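Local coordinates for protein similar to sp|P32453 Saccharomyces cerevisiae YNL315c ATP11 (Candida glabrata CBS 138, PDB 2P4F) that probably acts as a mitochondrial chaperone of the ATP11 family, binding unfolded protein during assembly of the F1 part of ATP synthase, at residues T101-Y105 with L106-K110. Residues are numbered along the deposited sequence; the frame is centred on the assembly and turned at random.
Sequences TLDDY and LKLDK
D103 reaches across a bend in the chain to L108: its carboxylate oxygen OD1 takes the backbone N-H of L108, with N 2.8 Å from OD1 and the donor lying nearly along the C-O axis. The carboxylate gets there because CG stands anti to the backbone N (chi1 -167°), which turns it toward the backbone N of L108. K107 comes back the other way. Its chain, bent at chi2 and chi4, crosses the D103 side chain at about a right angle and carries NZ past the carboxylate to the backbone O of D103; the 2.5 Å between NZ and that O is suspiciously short, so the exact placing of the ammonium is doubtful. The ammonium does not pair with the carboxylate, since NZ stays 4.8 Å from OD2 of D103. Within the bend, L102 O accepts from both Y105 N and L106 N. On the inner side the methyls CD2 of L102 and CD2 of L108 touch at 3.8 Å, the two side chains meeting at a slant. L102 continues inward to W123 of helix 116-126 and L231 of strand 229-236, and L106 also rests on W123, so this surface bend is laid against that helix and the sheet beside it.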
ATOM      1  N   THR A 101      -9.415  -8.247  10.609  1.00 23.04           N
ATOM      2  CA  THR A 101      -8.719  -9.207   9.779  1.00 22.40           C
ATOM      3  C   THR A 101      -9.626  -9.773   8.694  1.00 20.82           C
ATOM      4  O   THR A 101     -10.814  -9.390   8.661  1.00 23.52           O
ATOM      5  CB  THR A 101      -8.151 -10.379  10.617  1.00 25.77           C
ATOM      6  OG1 THR A 101      -9.231 -11.183  11.096  1.00 31.76           O
ATOM      7  CG2 THR A 101      -7.356  -9.853  11.798  1.00 30.67           C
ATOM      8  N   LEU A 102      -9.061 -10.630   7.844  1.00 20.87           N
ATOM      9  CA  LEU A 102      -9.878 -11.108   6.734  1.00 21.60           C
ATOM     10  C   LEU A 102     -11.161 -11.755   7.229  1.00 23.61           C
ATOM     11  O   LEU A 102     -12.222 -11.536   6.596  1.00 24.23           O
ATOM     12  CB  LEU A 102      -9.049 -12.067   5.866  1.00 21.02           C
ATOM     13  CG  LEU A 102      -9.812 -12.584   4.633  1.00 20.15           C
ATOM     14  CD1 LEU A 102     -10.352 -11.436   3.745  1.00 22.30           C
ATOM     15  CD2 LEU A 102      -8.897 -13.463   3.813  1.00 21.90           C
ATOM     16  N   ASP A 103     -11.047 -12.516   8.340  1.00 23.94           N
ATOM     17  CA  ASP A 103     -12.249 -13.227   8.840  1.00 28.49           C
ATOM     18  C   ASP A 103     -13.395 -12.296   9.207  1.00 27.11           C
ATOM     19  O   ASP A 103     -14.579 -12.673   9.234  1.00 32.80           O
ATOM     20  CB  ASP A 103     -11.833 -14.051  10.050  1.00 29.79           C
ATOM     21  CG  ASP A 103     -12.876 -15.071  10.475  1.00 31.77           C
ATOM     22  OD1 ASP A 103     -13.244 -15.986   9.706  1.00 36.23           O
ATOM     23  OD2 ASP A 103     -13.307 -14.937  11.642  1.00 38.78           O
ATOM     24  N   ASP A 104     -13.083 -11.037   9.564  1.00 26.07           N
ATOM     25  CA  ASP A 104     -14.128 -10.058   9.851  1.00 26.98           C
ATOM     26  C   ASP A 104     -14.887  -9.608   8.612  1.00 28.22           C
ATOM     27  O   ASP A 104     -15.972  -9.030   8.705  1.00 32.37           O
ATOM     28  CB  ASP A 104     -13.485  -8.829  10.511  1.00 28.22           C
ATOM     29  CG  ASP A 104     -12.887  -9.159  11.873  1.00 33.32           C
ATOM     30  OD1 ASP A 104     -13.599  -9.834  12.677  1.00 35.97           O
ATOM     31  OD2 ASP A 104     -11.730  -8.771  12.162  1.00 31.33           O
ATOM     32  N   TYR A 105     -14.349  -9.843   7.420  1.00 25.42           N
ATOM     33  CA  TYR A 105     -15.007  -9.454   6.187  1.00 23.40           C
ATOM     34  C   TYR A 105     -15.579 -10.657   5.445  1.00 25.34           C
ATOM     35  O   TYR A 105     -16.691 -10.577   4.913  1.00 29.47           O
ATOM     36  CB  TYR A 105     -13.996  -8.773   5.259  1.00 22.76           C
ATOM     37  CG  TYR A 105     -13.322  -7.541   5.822  1.00 21.28           C
ATOM     38  CD1 TYR A 105     -14.058  -6.461   6.283  1.00 23.93           C
ATOM     39  CD2 TYR A 105     -11.938  -7.439   5.829  1.00 23.15           C
ATOM     40  CE1 TYR A 105     -13.447  -5.301   6.795  1.00 23.03           C
ATOM     41  CE2 TYR A 105     -11.312  -6.304   6.327  1.00 21.64           C
ATOM     42  CZ  TYR A 105     -12.044  -5.253   6.803  1.00 20.65           C
ATOM     43  OH  TYR A 105     -11.419  -4.113   7.285  1.00 22.26           O
ATOM     44  N   LEU A 106     -14.806 -11.744   5.391  1.00 26.91           N
ATOM     45  CA  LEU A 106     -15.223 -12.991   4.736  1.00 29.48           C
ATOM     46  C   LEU A 106     -14.858 -14.133   5.692  1.00 29.10           C
ATOM     47  O   LEU A 106     -13.643 -14.241   5.980  1.00 34.88           O
ATOM     48  CB  LEU A 106     -14.541 -13.305   3.407  1.00 31.33           C
ATOM     49  CG  LEU A 106     -14.669 -12.303   2.278  1.00 31.29           C
ATOM     50  CD1 LEU A 106     -13.790 -12.721   1.097  1.00 31.69           C
ATOM     51  CD2 LEU A 106     -16.124 -12.163   1.843  1.00 38.17           C
ATOM     52  N   LYS A 107     -15.768 -14.939   6.155  1.00 31.74           N
ATOM     53  CA  LYS A 107     -15.421 -15.957   7.142  1.00 33.91           C
ATOM     54  C   LYS A 107     -14.528 -17.019   6.520  1.00 32.84           C
ATOM     55  O   LYS A 107     -14.838 -17.700   5.525  1.00 40.24           O
ATOM     56  CB  LYS A 107     -16.675 -16.625   7.709  1.00 39.37           C
ATOM     57  CG  LYS A 107     -17.533 -15.664   8.544  1.00 49.73           C
ATOM     58  CD  LYS A 107     -16.765 -15.097   9.722  1.00 55.50           C
ATOM     59  CE  LYS A 107     -17.390 -13.884  10.362  1.00 61.18           C
ATOM     60  NZ  LYS A 107     -16.999 -12.546   9.836  1.00 73.12           N
ATOM     61  N   LEU A 108     -13.373 -17.180   7.147  1.00 35.31           N
ATOM     62  CA  LEU A 108     -12.408 -18.100   6.545  1.00 36.48           C
ATOM     63  C   LEU A 108     -12.942 -19.518   6.485  1.00 36.45           C
ATOM     64  O   LEU A 108     -12.664 -20.216   5.511  1.00 34.70           O
ATOM     65  CB  LEU A 108     -11.083 -18.146   7.309  1.00 34.93           C
ATOM     66  CG  LEU A 108     -10.429 -16.780   7.514  1.00 37.75           C
ATOM     67  CD1 LEU A 108      -9.142 -16.907   8.308  1.00 42.03           C
ATOM     68  CD2 LEU A 108     -10.195 -16.167   6.143  1.00 42.61           C
ATOM     69  N   ASP A 109     -13.669 -19.917   7.521  1.00 38.21           N
ATOM     70  CA  ASP A 109     -14.098 -21.321   7.603  1.00 48.15           C
ATOM     71  C   ASP A 109     -15.203 -21.518   6.580  1.00 45.69           C
ATOM     72  O   ASP A 109     -15.521 -22.625   6.181  1.00 59.23           O
ATOM     73  CB  ASP A 109     -14.527 -21.771   8.988  1.00 55.35           C
ATOM     74  CG  ASP A 109     -15.573 -21.035   9.774  1.00 64.69           C
ATOM     75  OD1 ASP A 109     -15.822 -19.831   9.509  1.00 93.95           O
ATOM     76  OD2 ASP A 109     -16.216 -21.581  10.713  1.00 86.29           O
ATOM     77  N   LYS A 110     -15.774 -20.411   6.119  1.00 45.75           N
ATOM     78  CA  LYS A 110     -16.777 -20.538   5.060  1.00 52.83           C
ATOM     79  C   LYS A 110     -16.134 -20.548   3.673  1.00 43.99           C
ATOM     80  O   LYS A 110     -16.653 -21.214   2.793  1.00 47.00           O
ATOM     81  CB  LYS A 110     -17.815 -19.421   5.175  1.00 55.02           C
ATOM     82  CG  LYS A 110     -18.420 -19.239   6.555  1.00 68.76           C
ATOM     83  CD  LYS A 110     -19.614 -20.139   6.832  1.00 79.22           C
ATOM     84  CE  LYS A 110     -20.823 -19.356   7.305  1.00 89.03           C
ATOM     85  NZ  LYS A 110     -22.118 -20.102   7.200  1.00 94.76           N
TER
HETATM   86  O   HOH W   1     -18.489 -11.137   8.409  1.00 98.60           O